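Possible substrate binding protein of ABC transporter system (Rhodopseudomonas palustris, PDB 3N0X) probably serves as the periplasmic substrate-binding component of an ABC transporter, capturing branched-chain amino acids or related ligands for uptake. Local coordinates at residues Y255-L269 against P280-M293. Numbering follows the deposited sequence. Where two conformers were deposited one is given.
Sequences YYYYDIPKNPINEWL and PPDFFTAGGFSAAM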
# COMPACT_ATOMS: atom_id res chain seq x y z
N TYR A 255 3.96 -3.95 2.55
CA TYR A 255 3.49 -3.97 1.16
C TYR A 255 4.61 -4.37 0.19
O TYR A 255 4.37 -5.01 -0.82
CB TYR A 255 2.97 -2.54 0.83
CG TYR A 255 2.80 -2.21 -0.65
CD1 TYR A 255 1.76 -2.73 -1.43
CD2 TYR A 255 3.66 -1.33 -1.25
CE1 TYR A 255 1.62 -2.38 -2.77
CE2 TYR A 255 3.56 -1.04 -2.59
CZ TYR A 255 2.51 -1.53 -3.35
OH TYR A 255 2.39 -1.17 -4.68
N TYR A 256 5.83 -3.93 0.48
CA TYR A 256 6.96 -4.10 -0.42
C TYR A 256 8.28 -3.83 0.30
O TYR A 256 8.35 -3.00 1.19
CB TYR A 256 6.84 -3.16 -1.62
CG TYR A 256 7.91 -3.35 -2.71
CD1 TYR A 256 7.83 -4.40 -3.64
CD2 TYR A 256 8.96 -2.45 -2.84
CE1 TYR A 256 8.79 -4.52 -4.65
CE2 TYR A 256 9.91 -2.56 -3.83
CZ TYR A 256 9.83 -3.64 -4.71
OH TYR A 256 10.80 -3.73 -5.69
N TYR A 257 9.31 -4.55 -0.12
CA TYR A 257 10.72 -4.22 0.18
C TYR A 257 11.46 -4.79 -1.02
O TYR A 257 11.23 -5.93 -1.38
CB TYR A 257 11.20 -4.80 1.52
CG TYR A 257 12.64 -4.47 1.80
CD1 TYR A 257 12.99 -3.22 2.26
CD2 TYR A 257 13.64 -5.39 1.59
CE1 TYR A 257 14.32 -2.90 2.51
CE2 TYR A 257 14.96 -5.11 1.84
CZ TYR A 257 15.30 -3.86 2.28
OH TYR A 257 16.63 -3.57 2.49
N TYR A 258 12.33 -3.99 -1.63
CA TYR A 258 12.91 -4.35 -2.93
C TYR A 258 13.54 -5.74 -2.99
O TYR A 258 13.45 -6.41 -4.01
CB TYR A 258 13.92 -3.29 -3.40
CG TYR A 258 15.14 -3.10 -2.53
CD1 TYR A 258 15.10 -2.28 -1.40
CD2 TYR A 258 16.35 -3.70 -2.86
CE1 TYR A 258 16.24 -2.09 -0.61
CE2 TYR A 258 17.49 -3.51 -2.08
CZ TYR A 258 17.43 -2.71 -0.95
OH TYR A 258 18.57 -2.55 -0.16
N ASP A 259 14.20 -6.16 -1.91
CA ASP A 259 14.99 -7.39 -1.95
C ASP A 259 14.16 -8.60 -1.58
O ASP A 259 14.68 -9.71 -1.61
CB ASP A 259 16.23 -7.30 -1.04
CG ASP A 259 17.35 -8.28 -1.44
OD1 ASP A 259 17.63 -8.42 -2.64
OD2 ASP A 259 17.99 -8.88 -0.54
N ILE A 260 12.87 -8.43 -1.26
CA ILE A 260 12.06 -9.60 -0.92
C ILE A 260 11.48 -10.39 -2.12
O ILE A 260 11.71 -11.60 -2.23
CB ILE A 260 10.97 -9.30 0.14
CG1 ILE A 260 11.63 -9.01 1.50
CG2 ILE A 260 9.98 -10.44 0.29
CD1 ILE A 260 10.63 -8.70 2.61
N PRO A 261 10.73 -9.74 -3.03
CA PRO A 261 10.10 -10.57 -4.06
C PRO A 261 11.11 -11.08 -5.07
O PRO A 261 11.96 -10.31 -5.56
CB PRO A 261 9.12 -9.61 -4.76
CG PRO A 261 8.94 -8.45 -3.74
CD PRO A 261 10.28 -8.34 -3.10
N LYS A 262 11.02 -12.38 -5.35
CA LYS A 262 11.88 -13.07 -6.27
C LYS A 262 11.04 -13.56 -7.45
O LYS A 262 10.32 -14.58 -7.40
CB LYS A 262 12.61 -14.24 -5.58
CG LYS A 262 13.40 -13.86 -4.36
CD LYS A 262 14.44 -12.83 -4.63
CE LYS A 262 15.17 -12.42 -3.38
NZ LYS A 262 16.10 -11.28 -3.61
N ASN A 263 11.04 -12.74 -8.48
CA ASN A 263 10.33 -13.04 -9.69
C ASN A 263 10.99 -12.20 -10.80
O ASN A 263 11.71 -11.26 -10.50
CB ASN A 263 8.84 -12.76 -9.55
CG ASN A 263 8.54 -11.29 -9.29
OD1 ASN A 263 8.74 -10.44 -10.17
ND2 ASN A 263 8.09 -11.00 -8.09
N PRO A 264 10.78 -12.58 -12.06
CA PRO A 264 11.49 -11.94 -13.16
C PRO A 264 11.23 -10.44 -13.27
O PRO A 264 12.09 -9.71 -13.71
CB PRO A 264 10.96 -12.67 -14.39
CG PRO A 264 10.65 -14.04 -13.90
CD PRO A 264 10.10 -13.81 -12.50
N ILE A 265 10.03 -10.02 -12.92
CA ILE A 265 9.67 -8.63 -13.04
C ILE A 265 10.43 -7.84 -12.01
O ILE A 265 11.04 -6.83 -12.35
CB ILE A 265 8.16 -8.42 -12.89
CG1 ILE A 265 7.44 -9.18 -14.02
CG2 ILE A 265 7.85 -6.97 -12.93
CD1 ILE A 265 5.96 -8.75 -14.22
N ASN A 266 10.33 -8.24 -10.76
CA ASN A 266 11.06 -7.52 -9.71
C ASN A 266 12.58 -7.55 -9.92
O ASN A 266 13.28 -6.59 -9.63
CB ASN A 266 10.70 -7.97 -8.30
CG ASN A 266 11.08 -6.93 -7.27
OD1 ASN A 266 10.70 -5.75 -7.41
ND2 ASN A 266 11.80 -7.35 -6.23
N GLU A 267 13.08 -8.68 -10.41
CA GLU A 267 14.51 -8.80 -10.71
C GLU A 267 14.96 -7.73 -11.69
O GLU A 267 15.94 -7.03 -11.44
CB GLU A 267 14.82 -10.23 -11.22
CG GLU A 267 16.19 -10.45 -11.84
CD GLU A 267 17.31 -10.60 -10.86
OE1 GLU A 267 17.07 -10.60 -9.63
OE2 GLU A 267 18.47 -10.73 -11.36
N TRP A 268 14.22 -7.59 -12.78
CA TRP A 268 14.52 -6.56 -13.78
C TRP A 268 14.39 -5.15 -13.18
O TRP A 268 15.27 -4.30 -13.33
CB TRP A 268 13.61 -6.74 -15.01
CG TRP A 268 13.92 -5.73 -16.07
CD1 TRP A 268 14.93 -5.80 -16.99
CD2 TRP A 268 13.24 -4.51 -16.32
NE1 TRP A 268 14.93 -4.68 -17.78
CE2 TRP A 268 13.89 -3.87 -17.40
CE3 TRP A 268 12.15 -3.87 -15.73
CZ2 TRP A 268 13.49 -2.63 -17.89
CZ3 TRP A 268 11.75 -2.64 -16.22
CH2 TRP A 268 12.40 -2.03 -17.30
N LEU A 269 13.30 -4.93 -12.47
CA LEU A 269 13.04 -3.61 -11.89
C LEU A 269 14.16 -3.19 -10.94
O LEU A 269 14.68 -2.07 -11.07
CB LEU A 269 11.71 -3.61 -11.17
CG LEU A 269 11.43 -2.31 -10.38
CD1 LEU A 269 11.38 -1.07 -11.24
CD2 LEU A 269 10.11 -2.49 -9.61
N PRO A 280 17.59 1.71 -4.93
CA PRO A 280 16.56 0.71 -5.17
C PRO A 280 15.15 1.30 -5.35
O PRO A 280 14.88 2.48 -4.93
CB PRO A 280 16.61 -0.17 -3.92
CG PRO A 280 17.40 0.58 -2.92
CD PRO A 280 17.94 1.82 -3.51
N PRO A 281 14.26 0.52 -5.98
CA PRO A 281 12.87 0.90 -6.06
C PRO A 281 12.23 0.88 -4.68
O PRO A 281 12.63 0.08 -3.83
CB PRO A 281 12.25 -0.17 -6.95
CG PRO A 281 13.11 -1.36 -6.81
CD PRO A 281 14.50 -0.84 -6.52
N ASP A 282 11.22 1.71 -4.50
CA ASP A 282 10.45 1.80 -3.24
C ASP A 282 8.95 1.50 -3.51
O ASP A 282 8.55 1.12 -4.63
CB ASP A 282 10.70 3.19 -2.62
CG ASP A 282 10.62 3.23 -1.05
OD1 ASP A 282 9.97 2.34 -0.44
OD2 ASP A 282 11.18 4.21 -0.48
N PHE A 283 8.11 1.66 -2.47
CA PHE A 283 6.67 1.39 -2.57
C PHE A 283 6.08 1.96 -3.86
O PHE A 283 5.33 1.29 -4.58
CB PHE A 283 5.87 2.06 -1.42
CG PHE A 283 5.83 1.30 -0.10
CD1 PHE A 283 6.80 0.39 0.31
CD2 PHE A 283 4.80 1.57 0.78
CE1 PHE A 283 6.71 -0.23 1.58
CE2 PHE A 283 4.68 0.90 1.99
CZ PHE A 283 5.66 0.02 2.39
N PHE A 284 6.33 3.24 -4.07
CA PHE A 284 5.63 3.98 -5.10
C PHE A 284 6.05 3.52 -6.49
O PHE A 284 5.24 3.47 -7.44
CB PHE A 284 5.80 5.48 -4.86
CG PHE A 284 5.24 5.91 -3.56
CD1 PHE A 284 3.89 6.12 -3.42
CD2 PHE A 284 6.06 6.15 -2.47
CE1 PHE A 284 3.33 6.50 -2.20
CE2 PHE A 284 5.51 6.47 -1.24
CZ PHE A 284 4.16 6.65 -1.10
N THR A 285 7.31 3.16 -6.59
CA THR A 285 7.86 2.65 -7.83
C THR A 285 7.18 1.33 -8.17
O THR A 285 6.71 1.09 -9.30
CB THR A 285 9.34 2.34 -7.69
OG1 THR A 285 10.00 3.33 -6.88
CG2 THR A 285 9.99 2.27 -9.07
N ALA A 286 7.11 0.44 -7.19
CA ALA A 286 6.50 -0.86 -7.38
C ALA A 286 5.01 -0.72 -7.75
O ALA A 286 4.50 -1.42 -8.61
CB ALA A 286 6.66 -1.76 -6.11
N GLY A 287 4.32 0.18 -7.08
CA GLY A 287 2.92 0.42 -7.39
C GLY A 287 2.66 1.05 -8.74
O GLY A 287 1.72 0.65 -9.45
N GLY A 288 3.51 1.97 -9.16
CA GLY A 288 3.34 2.55 -10.49
C GLY A 288 3.53 1.51 -11.56
O GLY A 288 2.84 1.50 -12.56
N PHE A 289 4.49 0.63 -11.34
CA PHE A 289 4.77 -0.49 -12.25
C PHE A 289 3.56 -1.41 -12.32
O PHE A 289 3.14 -1.86 -13.39
CB PHE A 289 6.03 -1.23 -11.76
CG PHE A 289 6.73 -2.10 -12.77
CD1 PHE A 289 6.11 -3.18 -13.35
CD2 PHE A 289 8.07 -1.87 -13.07
CE1 PHE A 289 6.81 -4.03 -14.26
CE2 PHE A 289 8.78 -2.68 -13.93
CZ PHE A 289 8.14 -3.77 -14.51
N SER A 290 2.98 -1.71 -11.16
CA SER A 290 1.80 -2.55 -11.09
C SER A 290 0.64 -1.95 -11.87
O SER A 290 -0.08 -2.68 -12.59
CB SER A 290 1.40 -2.81 -9.64
OG SER A 290 2.49 -3.44 -8.96
N ALA A 291 0.42 -0.64 -11.73
CA ALA A 291 -0.61 0.03 -12.51
C ALA A 291 -0.35 -0.06 -14.02
O ALA A 291 -1.32 -0.28 -14.79
CB ALA A 291 -0.77 1.48 -12.07
N ALA A 292 0.90 0.07 -14.43
CA ALA A 292 1.25 -0.06 -15.84
C ALA A 292 0.82 -1.41 -16.34
O ALA A 292 0.27 -1.57 -17.44
CB ALA A 292 2.80 0.17 -16.04
N MSE A 293 1.19 -2.44 -15.57
CA MSE A 293 0.90 -3.80 -15.97
C MSE A 293 -0.60 -4.08 -16.03
O MSE A 293 -1.09 -4.78 -16.93
CB MSE A 293 1.57 -4.80 -15.04
CG MSE A 293 3.05 -4.81 -15.13
SE MSE A 293 3.83 -5.37 -16.78
CE MSE A 293 3.23 -7.19 -16.80
O HOH W 1 12.17 -1.17 -1.26
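The edge of Y255 meets the face of F283 in a T-shaped pair, ring centroids 5.1 Å apart and planes at 67°; CD2 does the touching, above the rim of the phenyl ring, and CB also lies over that face. The Y255 hydroxyl ends against the backbone of G287, OH to CA 3.2 Å. In Y256, chi1 of -174° carries the ring across the first turn of helix 283-293, where CB of A286 sits over one face, 3.7 Å from the ring centroid and almost on the ring normal. In the turn leading into this helix, P280 presses CB onto one face of Y258, 3.5 Å from its centroid, while the Y257 ring meets the opposite face near its rim.

Apolar packing continues where helix 264-269 faces F289 and P281. L269 lies alongside both, CG2 of I265 approaches CE1 of F289 at 3.4 Å, and W268 and F289 meet edge to edge. Helix 18-35 adjoins, its Y34 touched by I265 and W268.

A single water bridges the segments, accepting from N of Y258 and donating to O of P281. Within 255-269, the buried Y256 hydroxyl donates to OD1 of N266 at 2.7 Å, on a lone pair, while ND2 of that amide grips O of Y258 and O of P261; this network fixes the amide's rotation and helps hold the Y256 ring in place.

The arrangement joins two successive helices, 264-277 and 283-302, whose short axes here approach to 11.9 Å with 127° between directions, within one lobe of the two-lobed periplasmic binding protein fold of the leucine-binding protein family.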